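Local coordinates for cell division control protein 4 (Saccharomyces cerevisiae, PDB 3V7D) that recognises phosphorylated targets such as the CDK inhibitor SIC1 for an SCF E3 ubiquitin ligase, which directs their ubiquitination and proteasomal degradation, at residues T53-W56 / K57-I61; N64-P68 / K69-S73; S17-F20 / E21-L24. The protein carries 1 engineered substitution. All blocks are in the same frame, centred on the assembly; numbering follows the deposited sequence.

Interaction 1. Residues T53-W56 / K57-I61; sequences TSLW and KKLLI
L59 packs against L55 and W56 one turn back along helix 53-62, an amphipathic alpha-helix at the C-terminal end of the F-box. The tight side of the helix is apolar. CD1 of L59 meets the W56 ring system obliquely, 3.7 Å from CE3. The same methyl lies 4.0 Å from CD2 of L55. That L55 CD2 sits over the centre of the indole, 3.5 Å above its plane. The indole is directed there by chi1 -62°, with CG beside the backbone N. I35 of helix 32-39 touches L55, W56 and L59, and helix 87-106 covers more of the cluster through R92 on W56 and F95 on L59. This side joins the F-box helix to its helical neighbours.

The other side is mixed. The aliphatic part of K57, fully extended, packs on F71, with NZ directed away from the T53-W56 turn. T53, partly exposed, touches L91 and bonds Q87 through OG1. K58 is the loose end: it is exposed and bends back at its last torsion, so that NZ comes to 4.0 Å from CB of S54.

Four i to i+4 backbone bonds join 53-56 to 57-61. The shortest of these runs from K58 N to S54 O, at 2.8 Å. At the buried end, L60 N donates to W56 O, and the L60 side chain lies against this carbonyl oxygen, with CG 3.3 Å from it.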
loop_
_atom_site.group_PDB
_atom_site.type_symbol
_atom_site.label_atom_id
_atom_site.label_comp_id
_atom_site.label_asym_id
_atom_site.label_seq_id
_atom_site.Cartn_x
_atom_site.Cartn_y
_atom_site.Cartn_z
ATOM N N THR B 53 5.327 9.360 -17.494
ATOM C CA THR B 53 4.618 9.113 -16.254
ATOM C C THR B 53 4.857 7.668 -15.846
ATOM O O THR B 53 5.151 7.377 -14.686
ATOM C CB THR B 53 3.102 9.349 -16.430
ATOM O OG1 THR B 53 2.846 10.756 -16.513
ATOM C CG2 THR B 53 2.318 8.768 -15.261
ATOM N N SER B 54 4.754 6.772 -16.824
ATOM C CA SER B 54 4.806 5.336 -16.581
ATOM C C SER B 54 6.076 4.898 -15.857
ATOM O O SER B 54 6.031 4.021 -14.998
ATOM C CB SER B 54 4.632 4.555 -17.889
ATOM O OG SER B 54 5.708 4.790 -18.781
ATOM N N LEU B 55 7.199 5.518 -16.196
ATOM C CA LEU B 55 8.470 5.190 -15.558
ATOM C C LEU B 55 8.369 5.317 -14.042
ATOM O O LEU B 55 8.761 4.413 -13.308
ATOM C CB LEU B 55 9.576 6.099 -16.092
ATOM C CG LEU B 55 11.032 5.839 -15.703
ATOM C CD1 LEU B 55 11.936 6.356 -16.798
ATOM C CD2 LEU B 55 11.385 6.506 -14.384
ATOM N N TRP B 56 7.841 6.445 -13.579
ATOM C CA TRP B 56 7.740 6.714 -12.149
ATOM C C TRP B 56 6.556 5.992 -11.519
ATOM O O TRP B 56 6.594 5.640 -10.341
ATOM C CB TRP B 56 7.685 8.222 -11.894
ATOM C CG TRP B 56 8.933 8.876 -12.361
ATOM C CD1 TRP B 56 9.103 9.603 -13.499
ATOM C CD2 TRP B 56 10.215 8.805 -11.731
ATOM N NE1 TRP B 56 10.410 10.015 -13.605
ATOM C CE2 TRP B 56 11.113 9.536 -12.532
ATOM C CE3 TRP B 56 10.686 8.208 -10.561
ATOM C CZ2 TRP B 56 12.456 9.678 -12.204
ATOM C CZ3 TRP B 56 12.019 8.351 -10.235
ATOM C CH2 TRP B 56 12.890 9.083 -11.052
ATOM N N LYS B 57 5.515 5.760 -12.314
ATOM C CA LYS B 57 4.390 4.944 -11.876
ATOM C C LYS B 57 4.862 3.530 -11.549
ATOM O O LYS B 57 4.541 2.993 -10.488
ATOM C CB LYS B 57 3.296 4.897 -12.945
ATOM C CG LYS B 57 2.067 4.099 -12.525
ATOM C CD LYS B 57 1.027 4.020 -13.636
ATOM C CE LYS B 57 -0.194 3.229 -13.190
ATOM N NZ LYS B 57 -1.223 3.108 -14.262
ATOM N N LYS B 58 5.635 2.943 -12.459
ATOM C CA LYS B 58 6.183 1.603 -12.268
ATOM C C LYS B 58 7.063 1.498 -11.021
ATOM O O LYS B 58 6.960 0.533 -10.266
ATOM C CB LYS B 58 6.979 1.159 -13.500
ATOM C CG LYS B 58 6.131 0.771 -14.707
ATOM C CD LYS B 58 7.012 0.542 -15.929
ATOM C CE LYS B 58 6.271 -0.194 -17.040
ATOM N NZ LYS B 58 5.111 0.579 -17.559
ATOM N N LEU B 59 7.935 2.483 -10.818
ATOM C CA LEU B 59 8.820 2.488 -9.651
ATOM C C LEU B 59 8.026 2.577 -8.349
ATOM O O LEU B 59 8.300 1.842 -7.397
ATOM C CB LEU B 59 9.838 3.630 -9.739
ATOM C CG LEU B 59 11.004 3.414 -10.706
ATOM C CD1 LEU B 59 11.837 4.672 -10.850
ATOM C CD2 LEU B 59 11.866 2.255 -10.234
ATOM N N LEU B 60 7.041 3.476 -8.320
ATOM C CA LEU B 60 6.166 3.628 -7.159
ATOM C C LEU B 60 5.418 2.331 -6.851
ATOM O O LEU B 60 5.303 1.928 -5.693
ATOM C CB LEU B 60 5.174 4.776 -7.374
ATOM C CG LEU B 60 5.730 6.190 -7.181
ATOM C CD1 LEU B 60 4.845 7.216 -7.878
ATOM C CD2 LEU B 60 5.851 6.517 -5.705
ATOM N N ILE B 61 4.922 1.676 -7.895
ATOM C CA ILE B 61 4.233 0.405 -7.726
ATOM C C ILE B 61 5.198 -0.694 -7.285
ATOM O O ILE B 61 4.870 -1.502 -6.418
ATOM C CB ILE B 61 3.504 -0.017 -9.014
ATOM C CG1 ILE B 61 2.336 0.929 -9.292
ATOM C CG2 ILE B 61 2.999 -1.457 -8.916
ATOM C CD1 ILE B 61 1.648 0.659 -10.619
#

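Interaction 2. Residues N64-P68 / K69-S73; sequences NFVSP and KGFNS
The N-H of G70 faces two oxygens of S67, and both bonds are weak. OG of S67 is 3.0 Å from G70 N, and S67 O is 3.1 Å from it. The N-H points squarely at neither: the angles at the hydrogen are 130° and 132°. This is the turn that leads into helix 71-81, just after a Schellman motif at N64 has ended helix 53-62. The hydroxyl reaches G70 N because chi1 of S67 is 67°, which sets OG between its own backbone N and carbonyl carbon.

One residue on, F71 N donates a long, weak bond to P68 O. A water also donates to P68 O, and it accepts from N72 N. It thus bridges the loop to an N-H of the first helical turn.

The apolar side is carried by V66. Its CG2 lies 3.8 Å from the carbonyl carbon of G70, and its CG1 approaches the F71 ring obliquely. V66 packs on helix 53-62 through L60 and I61; F71, at the start of helix 71-81, packs on L91 of helix 87-106. The turn connects helix 53-62 to helix 71-81. CB of F71 rests 3.4 Å from P68 O.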
loop_
_atom_site.group_PDB
_atom_site.type_symbol
_atom_site.label_atom_id
_atom_site.label_comp_id
_atom_site.label_asym_id
_atom_site.label_seq_id
_atom_site.Cartn_x
_atom_site.Cartn_y
_atom_site.Cartn_z
ATOM N N ASN B 64 5.937 -0.821 -3.682
ATOM C CA ASN B 64 4.710 -0.839 -2.883
ATOM C C ASN B 64 4.397 0.485 -2.199
ATOM O O ASN B 64 3.885 0.500 -1.081
ATOM C CB ASN B 64 4.756 -1.932 -1.817
ATOM C CG ASN B 64 5.158 -3.271 -2.372
ATOM O OD1 ASN B 64 6.015 -3.953 -1.810
ATOM N ND2 ASN B 64 4.544 -3.660 -3.480
ATOM N N PHE B 65 4.713 1.594 -2.854
ATOM C CA PHE B 65 4.341 2.895 -2.313
ATOM C C PHE B 65 2.923 3.251 -2.741
ATOM O O PHE B 65 2.294 4.135 -2.168
ATOM C CB PHE B 65 5.331 3.974 -2.754
ATOM C CG PHE B 65 6.711 3.798 -2.183
ATOM C CD1 PHE B 65 6.885 3.351 -0.885
ATOM C CD2 PHE B 65 7.834 4.076 -2.949
ATOM C CE1 PHE B 65 8.154 3.185 -0.357
ATOM C CE2 PHE B 65 9.104 3.917 -2.426
ATOM C CZ PHE B 65 9.263 3.465 -1.129
ATOM N N VAL B 66 2.426 2.553 -3.756
ATOM C CA VAL B 66 1.070 2.762 -4.243
ATOM C C VAL B 66 0.620 1.518 -4.991
ATOM O O VAL B 66 1.447 0.736 -5.457
ATOM C CB VAL B 66 0.988 3.992 -5.178
ATOM C CG1 VAL B 66 1.474 3.641 -6.582
ATOM C CG2 VAL B 66 -0.429 4.539 -5.226
ATOM N N SER B 67 -0.688 1.320 -5.085
ATOM C CA SER B 67 -1.242 0.226 -5.873
ATOM C C SER B 67 -1.827 0.818 -7.144
ATOM O O SER B 67 -2.044 2.027 -7.211
ATOM C CB SER B 67 -2.336 -0.495 -5.082
ATOM O OG SER B 67 -3.457 0.350 -4.883
ATOM N N PRO B 68 -2.073 -0.022 -8.161
ATOM C CA PRO B 68 -2.752 0.466 -9.367
ATOM C C PRO B 68 -4.078 1.159 -9.049
ATOM O O PRO B 68 -4.377 2.205 -9.628
ATOM C CB PRO B 68 -3.004 -0.815 -10.162
ATOM C CG PRO B 68 -1.891 -1.721 -9.756
ATOM C CD PRO B 68 -1.622 -1.419 -8.307
ATOM N N LYS B 69 -4.852 0.593 -8.128
ATOM C CA LYS B 69 -6.166 1.139 -7.804
ATOM C C LYS B 69 -6.056 2.423 -6.988
ATOM O O LYS B 69 -6.975 3.240 -6.972
ATOM C CB LYS B 69 -7.018 0.111 -7.051
ATOM C CG LYS B 69 -8.516 0.415 -7.074
ATOM C CD LYS B 69 -9.315 -0.532 -6.185
ATOM C CE LYS B 69 -9.175 -0.170 -4.713
ATOM N NZ LYS B 69 -9.696 1.196 -4.423
ATOM N N GLY B 70 -4.929 2.597 -6.309
ATOM C CA GLY B 70 -4.738 3.754 -5.457
ATOM C C GLY B 70 -4.071 4.906 -6.181
ATOM O O GLY B 70 -3.955 6.005 -5.639
ATOM N N PHE B 71 -3.648 4.653 -7.415
ATOM C CA PHE B 71 -2.841 5.601 -8.176
ATOM C C PHE B 71 -3.520 6.954 -8.380
ATOM O O PHE B 71 -2.916 7.994 -8.129
ATOM C CB PHE B 71 -2.438 4.998 -9.521
ATOM C CG PHE B 71 -1.442 5.823 -10.282
ATOM C CD1 PHE B 71 -0.203 6.117 -9.734
ATOM C CD2 PHE B 71 -1.736 6.294 -11.550
ATOM C CE1 PHE B 71 0.719 6.873 -10.432
ATOM C CE2 PHE B 71 -0.817 7.048 -12.256
ATOM C CZ PHE B 71 0.412 7.339 -11.696
ATOM N N ASN B 72 -4.771 6.934 -8.832
ATOM C CA ASN B 72 -5.533 8.163 -9.038
ATOM C C ASN B 72 -5.625 9.042 -7.792
ATOM O O ASN B 72 -5.465 10.259 -7.871
ATOM C CB ASN B 72 -6.934 7.850 -9.567
ATOM C CG ASN B 72 -6.933 7.501 -11.042
ATOM O OD1 ASN B 72 -6.046 7.920 -11.789
ATOM N ND2 ASN B 72 -7.930 6.732 -11.473
ATOM N N SER B 73 -5.887 8.426 -6.646
ATOM C CA SER B 73 -5.953 9.167 -5.391
ATOM C C SER B 73 -4.590 9.753 -5.014
ATOM O O SER B 73 -4.512 10.834 -4.425
ATOM C CB SER B 73 -6.490 8.277 -4.267
ATOM O OG SER B 73 -6.038 8.731 -3.002
HETATM O O HOH W 1 -6.168 4.594 -9.996
#

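Interaction 3. Residues S17-F20 / E21-L24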
loop_
_atom_site.group_PDB
_atom_site.type_symbol
_atom_site.label_atom_id
_atom_site.label_comp_id
_atom_site.label_asym_id
_atom_site.label_seq_id
_atom_site.Cartn_x
_atom_site.Cartn_y
_atom_site.Cartn_z
ATOM N N SER B 17 19.508 8.791 -29.554
ATOM C CA SER B 17 19.313 8.344 -30.934
ATOM C C SER B 17 18.083 7.463 -31.131
ATOM O O SER B 17 17.339 7.642 -32.092
ATOM C CB SER B 17 20.558 7.611 -31.438
ATOM O OG SER B 17 21.678 8.475 -31.468
ATOM N N LEU B 18 17.874 6.515 -30.222
ATOM C CA LEU B 18 16.757 5.579 -30.332
ATOM C C LEU B 18 15.410 6.291 -30.228
ATOM O O LEU B 18 15.327 7.380 -29.664
ATOM C CB LEU B 18 16.866 4.498 -29.256
ATOM C CG LEU B 18 17.949 3.444 -29.474
ATOM C CD1 LEU B 18 18.169 2.639 -28.200
ATOM C CD2 LEU B 18 17.570 2.535 -30.631
ATOM N N PRO B 19 14.353 5.684 -30.790
ATOM C CA PRO B 19 13.007 6.241 -30.612
ATOM C C PRO B 19 12.641 6.264 -29.134
ATOM O O PRO B 19 13.077 5.388 -28.390
ATOM C CB PRO B 19 12.116 5.253 -31.366
ATOM C CG PRO B 19 13.026 4.645 -32.397
ATOM C CD PRO B 19 14.360 4.535 -31.715
ATOM N N PHE B 20 11.856 7.259 -28.731
ATOM C CA PHE B 20 11.515 7.496 -27.328
ATOM C C PHE B 20 11.038 6.257 -26.561
ATOM O O PHE B 20 11.503 5.988 -25.453
ATOM C CB PHE B 20 10.471 8.616 -27.225
ATOM C CG PHE B 20 9.969 8.855 -25.825
ATOM C CD1 PHE B 20 10.764 9.502 -24.889
ATOM C CD2 PHE B 20 8.702 8.442 -25.450
ATOM C CE1 PHE B 20 10.303 9.726 -23.599
ATOM C CE2 PHE B 20 8.236 8.664 -24.163
ATOM C CZ PHE B 20 9.038 9.306 -23.236
ATOM N N GLU B 21 10.110 5.509 -27.148
ATOM C CA GLU B 21 9.548 4.339 -26.484
ATOM C C GLU B 21 10.617 3.288 -26.179
ATOM O O GLU B 21 10.557 2.607 -25.153
ATOM C CB GLU B 21 8.423 3.729 -27.326
ATOM C CG GLU B 21 7.272 4.684 -27.612
ATOM C CD GLU B 21 6.521 5.106 -26.358
ATOM O OE1 GLU B 21 6.572 4.370 -25.347
ATOM O OE2 GLU B 21 5.876 6.178 -26.383
ATOM N N ILE B 22 11.599 3.170 -27.066
ATOM C CA ILE B 22 12.674 2.202 -26.882
ATOM C C ILE B 22 13.657 2.627 -25.791
ATOM O O ILE B 22 14.090 1.805 -24.981
ATOM C CB ILE B 22 13.413 1.925 -28.203
ATOM C CG1 ILE B 22 12.438 1.347 -29.228
ATOM C CG2 ILE B 22 14.582 0.969 -27.976
ATOM C CD1 ILE B 22 13.090 0.953 -30.531
ATOM N N SER B 23 14.004 3.909 -25.759
ATOM C CA SER B 23 14.875 4.411 -24.703
ATOM C C SER B 23 14.152 4.305 -23.367
ATOM O O SER B 23 14.774 4.118 -22.323
ATOM C CB SER B 23 15.286 5.859 -24.971
ATOM O OG SER B 23 16.174 5.940 -26.073
ATOM N N LEU B 24 12.829 4.415 -23.416
ATOM C CA LEU B 24 12.003 4.286 -22.225
ATOM C C LEU B 24 12.079 2.859 -21.694
ATOM O O LEU B 24 12.136 2.626 -20.488
ATOM C CB LEU B 24 10.555 4.631 -22.553
ATOM C CG LEU B 24 9.824 5.320 -21.411
ATOM C CD1 LEU B 24 10.452 6.687 -21.188
ATOM C CD2 LEU B 24 8.337 5.429 -21.704
#
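The F20 ring has the E21 carboxylate at its edge, with OE2 in the ring plane and 3.7 Å from CD2. Ring and carboxylate planes stand nearly perpendicular, 88° apart. L24 meets the same ring obliquely, with CD1 3.6 Å from CZ. With chi1 at 175°, CG of F20 lies beside its own carbonyl carbon, and the ring is carried along to L24.

F20, E21 and L24 lie in the first turn of helix 20-27 in the F-box. P19 is at the N-cap position. Its carbonyl oxygen accepts two N-H groups: S23 N at 3.2 Å, nearly straight, and I22 N at 3.0 Å, weak and bent. L24 N bonds to F20 O at 2.9 Å.

On another flank, I22 CD1 packs on CD of P19 at 4.0 Å, and CG2 of I22 meets CD1 of L18, the side chains crossing at about a right angle. OG of S23 is hydrogen-bonded to I15 O, which ties this helix to helix 14-17. The apolar flank of L18, P19 and I22 also meets the other protein chain, consistent with the F-box binding SKP1. The E21 carboxylate probably gains from the partly positive C-H rim of F20.

Overall arrangement
The three contacts follow one another along the helical part of the chain, in the order 17-24, 53-61, 64-73. Interactions 1 and 2 are neighbours, with centres about 10 Å apart. L60 O and F65 N form a probable hydrogen bond of 2.9 Å between them. Interaction 3 lies about 17 Å from interaction 1, centre to centre, and meets it where S54 OG nears L24 CD2. Interactions 2 and 3 do not touch; their nearest atoms are about 13 Å apart. Interaction 3 faces the partner chain, whereas loop 64-68 reaches D362, D403 and N404 of the WD40 propeller, the probable substrate-binding domain.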